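Long-range contacts in endoglucanase A (Clostridium longisporum, PDB 6Q1I), which hydrolyses internal beta-1,4-glucosidic bonds in cellulose-type polymers, barley beta-glucan and lichenan, and is seen here as its family 5 catalytic domain: residues Ile74-Gly79 with Val110-His115; Pro123-Glu128 with Arg178-Lys183; Phe155-Gln160 with Met205-Ala210; Asn228-Val233 with Pro279-Gln284. All coordinates share one frame; numbering follows the deposited sequence.

Interaction 1 (Ile74-Gly79 with Val110-His115); sequences IPTTWG and VILNTH
Asn113 reaches across to the chain that leaves strand 71-74 and grips it at Thr76. Its CB carries CG into the position between the backbone N and the carbonyl carbon (chi1 77°), and this swings the amide toward Pro75 and Thr76. CG lies 3.9 Å from Pro75 CA. OD1 accepts the backbone N-H of Thr76 at 2.9 Å, with the donor tilted slightly from the carbonyl plane. ND2 points the other way along the amide plane and donates to His115 ND1 at 3.0 Å, in the plane of the imidazole. ND2 also bonds Glu156, so both ends of the amide are used and its rotation is fixed.

The backbone O of Asn113 has its own partner. Trp78 NE1 donates to it at 2.8 Å in an almost straight bond, on a lone pair and in the indole plane. Thr114 CG2 packs against the same indole at CD1.

The His115 ring is met at its edge by Asn113 and over one face by Pro75 CB, 3.6 Å from the ring centroid, in a CH-pi contact. At the start of the contact, Ile74 N donates to Ile111 O at 2.8 Å.

Every touching residue is buried. Helices 90-105 and 128-145 pack on the outward side chains, among them Leu112 and Trp78. His115 lies close to Gln284, at the predicted nucleophile position. This is the C-terminal end of two neighbouring parallel strands in a TIM barrel, where the family 5 active site lies.

Interaction 2 (Pro123-Glu128 with Arg178-Lys183); sequences PTYAKE and RDVVNK
The Tyr125 ring and the Asp179 carboxylate meet at a steep angle, their planes 75° apart. Tyr125 OH donates to Asp179 OD2 at 2.7 Å. The acid oxygen lies at the ring edge, in the ring plane, and uses its anti lone pair. In the conformer given, Lys183 NZ reaches the same oxygen from the syn side at 2.9 Å, clearly out of the carboxylate plane, and forms a salt bridge one helical turn on. With Lys183 so placed, OD2 has two donors, which would be expected to stabilise the charged acid.

Val180 points into the loop. Its CG1 is anti to the backbone N (chi1 175°) and rests on Pro123 CA at 3.5 Å. The other branch, CG2, packs against Tyr125 CD1 at 3.5 Å. Val181 CG2 meets Pro123 CB at 3.8 Å, so the proline lies against two successive valines.

In that same conformer of Lys183, Glu128 crosses it at about a right angle, and Glu128 OE2 touches the aliphatic CD at 3.5 Å.

Within the loop, Thr124 OG1 accepts the N-H of Lys127 in an ST motif. The contact joins the loop leading into helix 128-145 to helix 175-194, on the outer helical layer of the TIM barrel.

Interaction 3 (Phe155-Gln160 with Met205-Ala210); sequences FETLNQ and MMPTYA. Unlike the reference sequence in segment 155-160: Gln160 (reference Glu).
Segments 155-160 and 205-210 run side by side in the same direction, 9° apart end to end, as neighbouring strands of the TIM barrel and the loops that follow them. Glu156 and Met205 form a parallel bridge. Met205 N donates to Phe155 O at 2.7 Å, and Thr157 N donates to Met205 O at 2.9 Å. The same Met205 O also receives a CA-H contact from Glu156 CA at 3.2 Å. Beyond Thr157 no backbone bond joins the two segments, and segment 205-210 turns a corner at Tyr209 and Ala210.

Glu156 and Met205 point to the same face of the sheet, and their side chains cross at a slant. Met205 bends at its last torsion (chi3 56°), which brings CE to within 3.5 Å of Glu156 OE1. The other oxygen, OE2, forms a salt bridge with Arg73. Thr157 turns OG1 toward Met206 CB at 3.3 Å, while Asn185 of helix 175-194 gives that hydroxyl its polar partner.

Pro207 comes next: its ring lies against the backbone carbonyls of Leu158 and Asn159, with CG 3.3 Å from Leu158 O. Leu158 CB adds an apolar contact to the same CG.

Gln160 stands at the position of the proton donor, predicted by similarity, and replaces the glutamate of the natural sequence. Its amide NE2 bonds His234. Nearby, Asn159 OD1 bonds Arg73. The side chain of Gln160 also leans on the corner of the other segment, where CG lies 3.6 Å from Ala210 O.

Interaction 4 (Asn228-Val233 with Pro279-Gln284); sequences NVIASV and PVVIGQ. Unlike the reference sequence in segment 279-284: Gln284 (reference Glu).
Ala231 is bonded to the second strand on both its N-H and its carbonyl. Four backbone hydrogen bonds join the parallel strands in all. Ala231 N donates to Pro279 O at 2.9 Å, and Val281 N returns a bond to Ala231 O at the same length. Val233 N then donates to Val281 O at 3.2 Å, and Gly283 N to Val233 O at 3.0 Å. The last is the most bent, at 140°. CA-H contacts add to these, such as Ile282 CA to Val233 O. The strand axes cross at -37°.

Apolar contacts lie on both faces. On one, Ile230 CG2 meets Val281 CG2 at 3.7 Å. With CG1 of Ile230 anti to the carbonyl carbon (chi1 -58°), CG2 faces Val281 and CG1 comes 4.1 Å from Pro279 CG. On the other face, Val233 CG2 stands equally far from Val280 CG2 and Ile282 CG1, 4.1 Å from each. Phe273 of helix 256-275 packs on Ala231, Val233 and Val280.

Polar bonds of Gln284 lead away from this pair. It replaces the glutamate of the natural sequence, at the position of the predicted nucleophile, and its OE1 bonds Arg73. Two adjacent parallel strands, with the nucleophile position at the C-terminal end of the second, are characteristic of the family 5 TIM barrel.

From the N terminus, interaction 1 closes first, bringing strand 109-113 beside the end of strand 71-74 after helix 90-105. Interaction 2 opens next, on the loop before helix 128-145, and closes on helix 175-194. Interaction 3 crosses it: residues 155-160 lie inside the span of interaction 2, and residues 205-210 lie beyond it. Interaction 4 follows in series and spans helix 256-275. Interactions 1, 3 and 4 belong to one barrel sheet. Leu112 joins Glu156, and Met206 joins Ile230 and Ser232. His115, Asn159 and Gln284 gather at the predicted active site. Interaction 2 ties the loop before helix 128-145 to helix 175-194 in the outer layer, and touches interaction 3 through Val181 and Tyr209.

Interaction 1 (Ile74-Gly79 with Val110-His115)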
# COMPACT_ATOMS: atom_id res chain seq x y z
N ILE A 74 -4.27 -5.17 1.24
CA ILE A 74 -4.66 -6.09 0.17
C ILE A 74 -4.54 -5.31 -1.14
O ILE A 74 -5.54 -4.75 -1.63
CB ILE A 74 -6.07 -6.65 0.38
CG1 ILE A 74 -6.17 -7.33 1.75
CG2 ILE A 74 -6.44 -7.63 -0.74
CD1 ILE A 74 -7.57 -7.80 2.11
N PRO A 75 -3.36 -5.22 -1.73
CA PRO A 75 -3.23 -4.51 -3.01
C PRO A 75 -4.03 -5.27 -4.06
O PRO A 75 -3.94 -6.49 -4.16
CB PRO A 75 -1.72 -4.52 -3.26
CG PRO A 75 -1.23 -5.76 -2.56
CD PRO A 75 -2.09 -5.85 -1.32
N THR A 76 -4.85 -4.54 -4.82
CA THR A 76 -5.80 -5.16 -5.73
C THR A 76 -5.79 -4.40 -7.05
O THR A 76 -5.97 -3.18 -7.07
CB THR A 76 -7.21 -5.16 -5.13
OG1 THR A 76 -7.18 -5.84 -3.87
CG2 THR A 76 -8.19 -5.88 -6.04
N THR A 77 -5.56 -5.13 -8.15
CA THR A 77 -5.58 -4.56 -9.50
C THR A 77 -6.92 -4.90 -10.14
O THR A 77 -7.29 -6.08 -10.22
CB THR A 77 -4.39 -5.07 -10.31
OG1 THR A 77 -3.19 -4.59 -9.70
CG2 THR A 77 -4.47 -4.60 -11.77
N TRP A 78 -7.66 -3.87 -10.56
CA TRP A 78 -9.06 -4.03 -10.93
C TRP A 78 -9.33 -3.91 -12.43
O TRP A 78 -10.33 -4.46 -12.90
CB TRP A 78 -9.93 -2.97 -10.23
CG TRP A 78 -9.88 -2.97 -8.74
CD1 TRP A 78 -8.98 -2.31 -7.96
CD2 TRP A 78 -10.78 -3.63 -7.82
NE1 TRP A 78 -9.25 -2.51 -6.64
CE2 TRP A 78 -10.34 -3.33 -6.52
CE3 TRP A 78 -11.89 -4.45 -7.98
CZ2 TRP A 78 -10.98 -3.81 -5.39
CZ3 TRP A 78 -12.53 -4.92 -6.85
CH2 TRP A 78 -12.08 -4.61 -5.57
N GLY A 79 -8.49 -3.20 -13.18
CA GLY A 79 -8.86 -2.83 -14.54
C GLY A 79 -9.17 -4.01 -15.44
O GLY A 79 -10.06 -3.93 -16.29
N VAL A 110 -7.63 -3.33 7.56
CA VAL A 110 -7.44 -3.74 6.18
C VAL A 110 -7.40 -2.49 5.32
O VAL A 110 -8.31 -1.66 5.39
CB VAL A 110 -8.56 -4.68 5.72
CG1 VAL A 110 -8.43 -4.97 4.24
CG2 VAL A 110 -8.52 -5.96 6.53
N ILE A 111 -6.38 -2.38 4.48
CA ILE A 111 -6.30 -1.34 3.46
C ILE A 111 -6.59 -2.01 2.12
O ILE A 111 -5.83 -2.89 1.69
CB ILE A 111 -4.91 -0.69 3.42
CG1 ILE A 111 -4.54 -0.03 4.75
CG2 ILE A 111 -4.85 0.31 2.27
CD1 ILE A 111 -3.05 0.27 4.89
N LEU A 112 -7.67 -1.59 1.47
CA LEU A 112 -8.05 -2.08 0.15
C LEU A 112 -7.85 -0.93 -0.84
O LEU A 112 -8.46 0.14 -0.69
CB LEU A 112 -9.51 -2.52 0.15
CG LEU A 112 -10.02 -3.10 -1.17
CD1 LEU A 112 -9.31 -4.43 -1.50
CD2 LEU A 112 -11.53 -3.29 -1.14
N ASN A 113 -7.01 -1.14 -1.86
CA ASN A 113 -6.66 -0.08 -2.80
C ASN A 113 -7.10 -0.43 -4.22
O ASN A 113 -7.77 -1.43 -4.46
CB ASN A 113 -5.16 0.24 -2.73
CG ASN A 113 -4.28 -0.76 -3.44
OD1 ASN A 113 -4.76 -1.75 -4.00
ND2 ASN A 113 -2.97 -0.50 -3.42
N THR A 114 -6.77 0.46 -5.16
CA THR A 114 -6.48 0.08 -6.54
C THR A 114 -4.96 0.09 -6.69
O THR A 114 -4.27 0.89 -6.04
CB THR A 114 -7.14 0.99 -7.59
OG1 THR A 114 -6.47 2.25 -7.66
CG2 THR A 114 -8.62 1.19 -7.31
N HIS A 115 -4.44 -0.79 -7.55
CA HIS A 115 -3.01 -1.06 -7.53
C HIS A 115 -2.39 -0.78 -8.90
O HIS A 115 -2.12 0.38 -9.21
CB HIS A 115 -2.70 -2.42 -6.91
CG HIS A 115 -1.32 -2.49 -6.37
ND1 HIS A 115 -0.97 -1.91 -5.17
CD2 HIS A 115 -0.17 -3.00 -6.88
CE1 HIS A 115 0.31 -2.10 -4.94
NE2 HIS A 115 0.82 -2.76 -5.97

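Interaction 2 (Pro123-Glu128 with Arg178-Lys183)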
# COMPACT_ATOMS: atom_id res chain seq x y z
N PRO A 123 -1.76 10.26 -15.58
CA PRO A 123 -2.01 11.59 -14.99
C PRO A 123 -1.53 12.74 -15.88
O PRO A 123 -0.55 13.43 -15.58
CB PRO A 123 -1.26 11.50 -13.66
CG PRO A 123 -0.07 10.61 -13.98
CD PRO A 123 -0.58 9.60 -14.98
N THR A 124 -2.24 12.95 -16.98
CA THR A 124 -2.03 14.11 -17.85
C THR A 124 -3.36 14.79 -18.11
O THR A 124 -4.43 14.17 -18.05
CB THR A 124 -1.43 13.71 -19.21
OG1 THR A 124 -2.37 12.88 -19.90
CG2 THR A 124 -0.12 12.98 -19.04
N TYR A 125 -3.29 16.09 -18.43
CA TYR A 125 -4.50 16.81 -18.79
C TYR A 125 -5.16 16.19 -20.02
O TYR A 125 -6.39 16.15 -20.10
CB TYR A 125 -4.21 18.29 -19.04
CG TYR A 125 -3.73 19.05 -17.81
CD1 TYR A 125 -4.31 18.84 -16.57
CD2 TYR A 125 -2.71 19.98 -17.91
CE1 TYR A 125 -3.87 19.52 -15.46
CE2 TYR A 125 -2.26 20.67 -16.80
CZ TYR A 125 -2.85 20.45 -15.58
OH TYR A 125 -2.41 21.14 -14.47
N ALA A 126 -4.36 15.65 -20.95
CA ALA A 126 -4.92 15.07 -22.16
C ALA A 126 -5.71 13.79 -21.90
O ALA A 126 -6.61 13.45 -22.67
CB ALA A 126 -3.81 14.78 -23.16
N LYS A 127 -5.38 13.06 -20.83
CA LYS A 127 -6.06 11.80 -20.54
C LYS A 127 -7.14 11.94 -19.48
O LYS A 127 -7.92 11.01 -19.28
CB LYS A 127 -5.05 10.74 -20.11
CG LYS A 127 -4.18 10.25 -21.24
CD LYS A 127 -4.95 9.38 -22.19
CE LYS A 127 -4.05 8.83 -23.28
NZ LYS A 127 -4.80 7.88 -24.14
N GLU A 128 -7.23 13.10 -18.82
CA GLU A 128 -8.15 13.26 -17.70
C GLU A 128 -9.59 12.91 -18.08
O GLU A 128 -10.31 12.29 -17.28
CB GLU A 128 -8.05 14.70 -17.20
CG GLU A 128 -8.58 14.91 -15.83
CD GLU A 128 -8.30 16.31 -15.27
OE1 GLU A 128 -7.54 17.13 -15.86
OE2 GLU A 128 -8.87 16.58 -14.20
N ARG A 178 1.41 16.04 -11.17
CA ARG A 178 1.09 16.09 -9.74
C ARG A 178 -0.29 16.69 -9.51
O ARG A 178 -1.04 16.22 -8.65
CB ARG A 178 2.19 16.81 -8.96
CG ARG A 178 3.54 16.09 -8.99
CD ARG A 178 4.60 16.72 -8.08
NE ARG A 178 4.94 18.09 -8.44
CZ ARG A 178 5.89 18.45 -9.30
NH1 ARG A 178 6.66 17.55 -9.89
NH2 ARG A 178 6.10 19.73 -9.55
N ASP A 179 -0.66 17.71 -10.29
CA ASP A 179 -2.01 18.26 -10.24
C ASP A 179 -3.04 17.19 -10.60
O ASP A 179 -4.03 17.00 -9.88
CB ASP A 179 -2.08 19.45 -11.20
CG ASP A 179 -3.42 20.16 -11.18
OD1 ASP A 179 -4.06 20.23 -10.12
OD2 ASP A 179 -3.81 20.68 -12.25
N VAL A 180 -2.81 16.45 -11.69
CA VAL A 180 -3.80 15.46 -12.11
C VAL A 180 -3.92 14.32 -11.10
O VAL A 180 -5.02 13.82 -10.85
CB VAL A 180 -3.54 14.96 -13.54
CG1 VAL A 180 -4.51 13.85 -13.92
CG2 VAL A 180 -3.66 16.13 -14.53
N VAL A 181 -2.81 13.90 -10.47
CA VAL A 181 -2.92 12.90 -9.41
C VAL A 181 -3.84 13.39 -8.30
O VAL A 181 -4.70 12.65 -7.81
CB VAL A 181 -1.53 12.49 -8.88
CG1 VAL A 181 -1.68 11.69 -7.58
CG2 VAL A 181 -0.79 11.69 -9.92
N ASN A 182 -3.68 14.65 -7.88
CA ASN A 182 -4.58 15.20 -6.87
C ASN A 182 -6.03 15.17 -7.34
O ASN A 182 -6.94 14.87 -6.56
CB ASN A 182 -4.20 16.64 -6.52
CG ASN A 182 -2.98 16.73 -5.62
OD1 ASN A 182 -2.83 15.97 -4.67
ND2 ASN A 182 -2.14 17.71 -5.90
N LYS A 183 -6.26 15.47 -8.62
CA LYS A 183 -7.62 15.48 -9.15
C LYS A 183 -8.21 14.07 -9.22
O LYS A 183 -9.40 13.88 -8.96
CB LYS A 183 -7.64 16.16 -10.52
CG LYS A 183 -7.34 17.66 -10.43
CD LYS A 183 -7.17 18.38 -11.77
CE LYS A 183 -7.20 19.89 -11.57
NZ LYS A 183 -6.65 20.66 -12.73

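Interaction 3 (Phe155-Gln160 with Met205-Ala210)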
# COMPACT_ATOMS: atom_id res chain seq x y z
N PHE A 155 -10.09 2.48 2.68
CA PHE A 155 -9.89 2.50 1.24
C PHE A 155 -8.64 3.32 0.91
O PHE A 155 -8.33 4.29 1.60
CB PHE A 155 -11.09 3.13 0.52
CG PHE A 155 -12.37 2.34 0.60
CD1 PHE A 155 -12.40 0.98 0.83
CD2 PHE A 155 -13.58 2.99 0.40
CE1 PHE A 155 -13.60 0.29 0.88
CE2 PHE A 155 -14.78 2.30 0.44
CZ PHE A 155 -14.79 0.95 0.68
N GLU A 156 -7.94 2.94 -0.16
CA GLU A 156 -6.79 3.68 -0.68
C GLU A 156 -7.02 3.91 -2.17
O GLU A 156 -7.12 2.95 -2.94
CB GLU A 156 -5.50 2.90 -0.41
CG GLU A 156 -4.26 3.47 -1.08
CD GLU A 156 -3.06 2.55 -1.00
OE1 GLU A 156 -2.77 2.05 0.10
OE2 GLU A 156 -2.44 2.29 -2.06
N THR A 157 -7.13 5.18 -2.58
CA THR A 157 -7.67 5.50 -3.91
C THR A 157 -6.83 4.92 -5.04
O THR A 157 -7.36 4.35 -6.00
CB THR A 157 -7.75 7.02 -4.07
OG1 THR A 157 -6.47 7.59 -3.80
CG2 THR A 157 -8.82 7.64 -3.15
N LEU A 158 -5.51 5.12 -4.96
CA LEU A 158 -4.55 4.78 -6.00
C LEU A 158 -3.27 4.35 -5.31
O LEU A 158 -3.05 4.65 -4.13
CB LEU A 158 -4.25 5.99 -6.90
CG LEU A 158 -5.40 6.54 -7.74
CD1 LEU A 158 -5.02 7.88 -8.34
CD2 LEU A 158 -5.78 5.56 -8.83
N ASN A 159 -2.40 3.67 -6.07
CA ASN A 159 -1.17 3.09 -5.52
C ASN A 159 0.02 4.02 -5.71
O ASN A 159 0.38 4.77 -4.80
CB ASN A 159 -0.93 1.73 -6.17
CG ASN A 159 0.34 1.09 -5.71
OD1 ASN A 159 0.68 1.15 -4.53
ND2 ASN A 159 1.06 0.48 -6.64
N GLN A 160 0.66 3.97 -6.88
CA GLN A 160 1.83 4.79 -7.20
C GLN A 160 1.58 5.53 -8.51
O GLN A 160 2.33 5.38 -9.48
CB GLN A 160 3.09 3.94 -7.28
CG GLN A 160 3.46 3.31 -5.94
CD GLN A 160 4.76 2.54 -5.97
OE1 GLN A 160 5.30 2.23 -7.04
NE2 GLN A 160 5.25 2.21 -4.82
N MET A 205 -7.18 6.65 2.41
CA MET A 205 -5.81 6.96 2.06
C MET A 205 -5.72 7.37 0.59
O MET A 205 -6.45 6.85 -0.26
CB MET A 205 -4.93 5.71 2.25
CG MET A 205 -4.67 5.37 3.70
SD MET A 205 -3.89 3.77 4.00
CE MET A 205 -2.43 3.91 3.00
N MET A 206 -4.81 8.30 0.30
CA MET A 206 -4.55 8.70 -1.08
C MET A 206 -3.10 9.10 -1.20
O MET A 206 -2.55 9.72 -0.28
CB MET A 206 -5.45 9.84 -1.54
CG MET A 206 -5.46 11.06 -0.64
SD MET A 206 -6.73 12.25 -1.09
CE MET A 206 -8.16 11.25 -1.09
N PRO A 207 -2.44 8.74 -2.30
CA PRO A 207 -0.99 8.93 -2.40
C PRO A 207 -0.58 10.26 -3.02
O PRO A 207 -1.33 10.92 -3.74
CB PRO A 207 -0.57 7.80 -3.34
CG PRO A 207 -1.75 7.65 -4.26
CD PRO A 207 -2.95 7.88 -3.39
N THR A 208 0.67 10.62 -2.72
CA THR A 208 1.40 11.56 -3.53
C THR A 208 1.68 10.94 -4.91
O THR A 208 1.46 9.74 -5.14
CB THR A 208 2.75 11.85 -2.88
OG1 THR A 208 3.42 10.61 -2.72
CG2 THR A 208 2.59 12.52 -1.52
N TYR A 209 2.19 11.75 -5.83
CA TYR A 209 2.67 11.23 -7.10
C TYR A 209 3.69 10.13 -6.83
O TYR A 209 4.65 10.32 -6.07
CB TYR A 209 3.29 12.37 -7.92
CG TYR A 209 3.89 11.96 -9.25
CD1 TYR A 209 3.21 12.18 -10.45
CD2 TYR A 209 5.15 11.39 -9.32
CE1 TYR A 209 3.77 11.82 -11.67
CE2 TYR A 209 5.71 11.02 -10.53
CZ TYR A 209 5.02 11.24 -11.70
OH TYR A 209 5.57 10.88 -12.92
N ALA A 210 3.47 8.97 -7.46
CA ALA A 210 4.31 7.78 -7.33
C ALA A 210 4.38 7.25 -5.90
O ALA A 210 5.21 6.38 -5.60
CB ALA A 210 5.73 7.99 -7.88

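Interaction 4 (Asn228-Val233 with Pro279-Gln284)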
# COMPACT_ATOMS: atom_id res chain seq x y z
N ASN A 228 -11.64 13.02 6.81
CA ASN A 228 -11.11 11.68 7.11
C ASN A 228 -10.21 11.15 6.00
O ASN A 228 -10.32 10.01 5.55
CB ASN A 228 -12.24 10.73 7.43
CG ASN A 228 -12.91 11.09 8.71
OD1 ASN A 228 -12.29 11.07 9.76
ND2 ASN A 228 -14.17 11.52 8.62
N VAL A 229 -9.25 11.98 5.59
CA VAL A 229 -8.23 11.63 4.61
C VAL A 229 -6.93 11.29 5.33
O VAL A 229 -6.57 11.89 6.35
CB VAL A 229 -8.01 12.80 3.63
CG1 VAL A 229 -6.76 12.59 2.76
CG2 VAL A 229 -9.26 12.99 2.77
N ILE A 230 -6.20 10.32 4.76
CA ILE A 230 -4.86 9.94 5.20
C ILE A 230 -3.94 10.03 3.99
O ILE A 230 -4.30 9.56 2.90
CB ILE A 230 -4.88 8.48 5.71
CG1 ILE A 230 -5.87 8.29 6.87
CG2 ILE A 230 -3.46 8.04 6.12
CD1 ILE A 230 -6.15 6.82 7.19
N ALA A 231 -2.76 10.61 4.16
CA ALA A 231 -1.76 10.58 3.09
C ALA A 231 -1.07 9.22 3.05
O ALA A 231 -0.74 8.64 4.09
CB ALA A 231 -0.72 11.67 3.34
N SER A 232 -0.80 8.74 1.83
CA SER A 232 -0.08 7.49 1.59
C SER A 232 1.27 7.79 0.93
O SER A 232 1.32 8.41 -0.13
CB SER A 232 -0.89 6.58 0.66
OG SER A 232 -0.13 5.45 0.27
N VAL A 233 2.35 7.31 1.54
CA VAL A 233 3.66 7.27 0.89
C VAL A 233 4.23 5.87 1.02
O VAL A 233 3.86 5.10 1.91
CB VAL A 233 4.66 8.32 1.43
CG1 VAL A 233 4.15 9.73 1.21
CG2 VAL A 233 4.96 8.09 2.90
N PRO A 279 -3.03 12.75 8.88
CA PRO A 279 -2.04 11.72 9.22
C PRO A 279 -1.44 11.12 7.96
O PRO A 279 -1.88 11.38 6.84
CB PRO A 279 -2.85 10.69 9.99
CG PRO A 279 -4.27 10.91 9.58
CD PRO A 279 -4.42 12.28 9.01
N VAL A 280 -0.41 10.29 8.16
CA VAL A 280 0.30 9.62 7.08
C VAL A 280 0.49 8.15 7.44
O VAL A 280 0.77 7.80 8.59
CB VAL A 280 1.63 10.32 6.74
CG1 VAL A 280 2.55 10.42 7.96
CG2 VAL A 280 2.34 9.63 5.58
N VAL A 281 0.33 7.28 6.44
CA VAL A 281 0.62 5.86 6.55
C VAL A 281 1.68 5.53 5.51
O VAL A 281 1.55 5.90 4.33
CB VAL A 281 -0.64 5.01 6.31
CG1 VAL A 281 -0.28 3.54 6.05
CG2 VAL A 281 -1.62 5.14 7.48
N ILE A 282 2.72 4.82 5.93
CA ILE A 282 3.72 4.27 5.01
C ILE A 282 3.18 2.91 4.57
O ILE A 282 3.34 1.90 5.27
CB ILE A 282 5.10 4.17 5.67
CG1 ILE A 282 5.61 5.56 6.04
CG2 ILE A 282 6.09 3.49 4.73
CD1 ILE A 282 6.83 5.57 6.93
N GLY A 283 2.52 2.88 3.41
CA GLY A 283 1.82 1.68 2.99
C GLY A 283 2.69 0.60 2.39
O GLY A 283 2.21 -0.53 2.21
N GLN A 284 3.95 0.91 2.08
CA GLN A 284 4.94 -0.07 1.65
C GLN A 284 6.31 0.36 2.15
O GLN A 284 6.70 1.51 1.98
CB GLN A 284 5.02 -0.20 0.12
CG GLN A 284 3.74 -0.66 -0.56
CD GLN A 284 3.83 -0.83 -2.07
OE1 GLN A 284 2.81 -0.93 -2.75
NE2 GLN A 284 5.02 -0.91 -2.59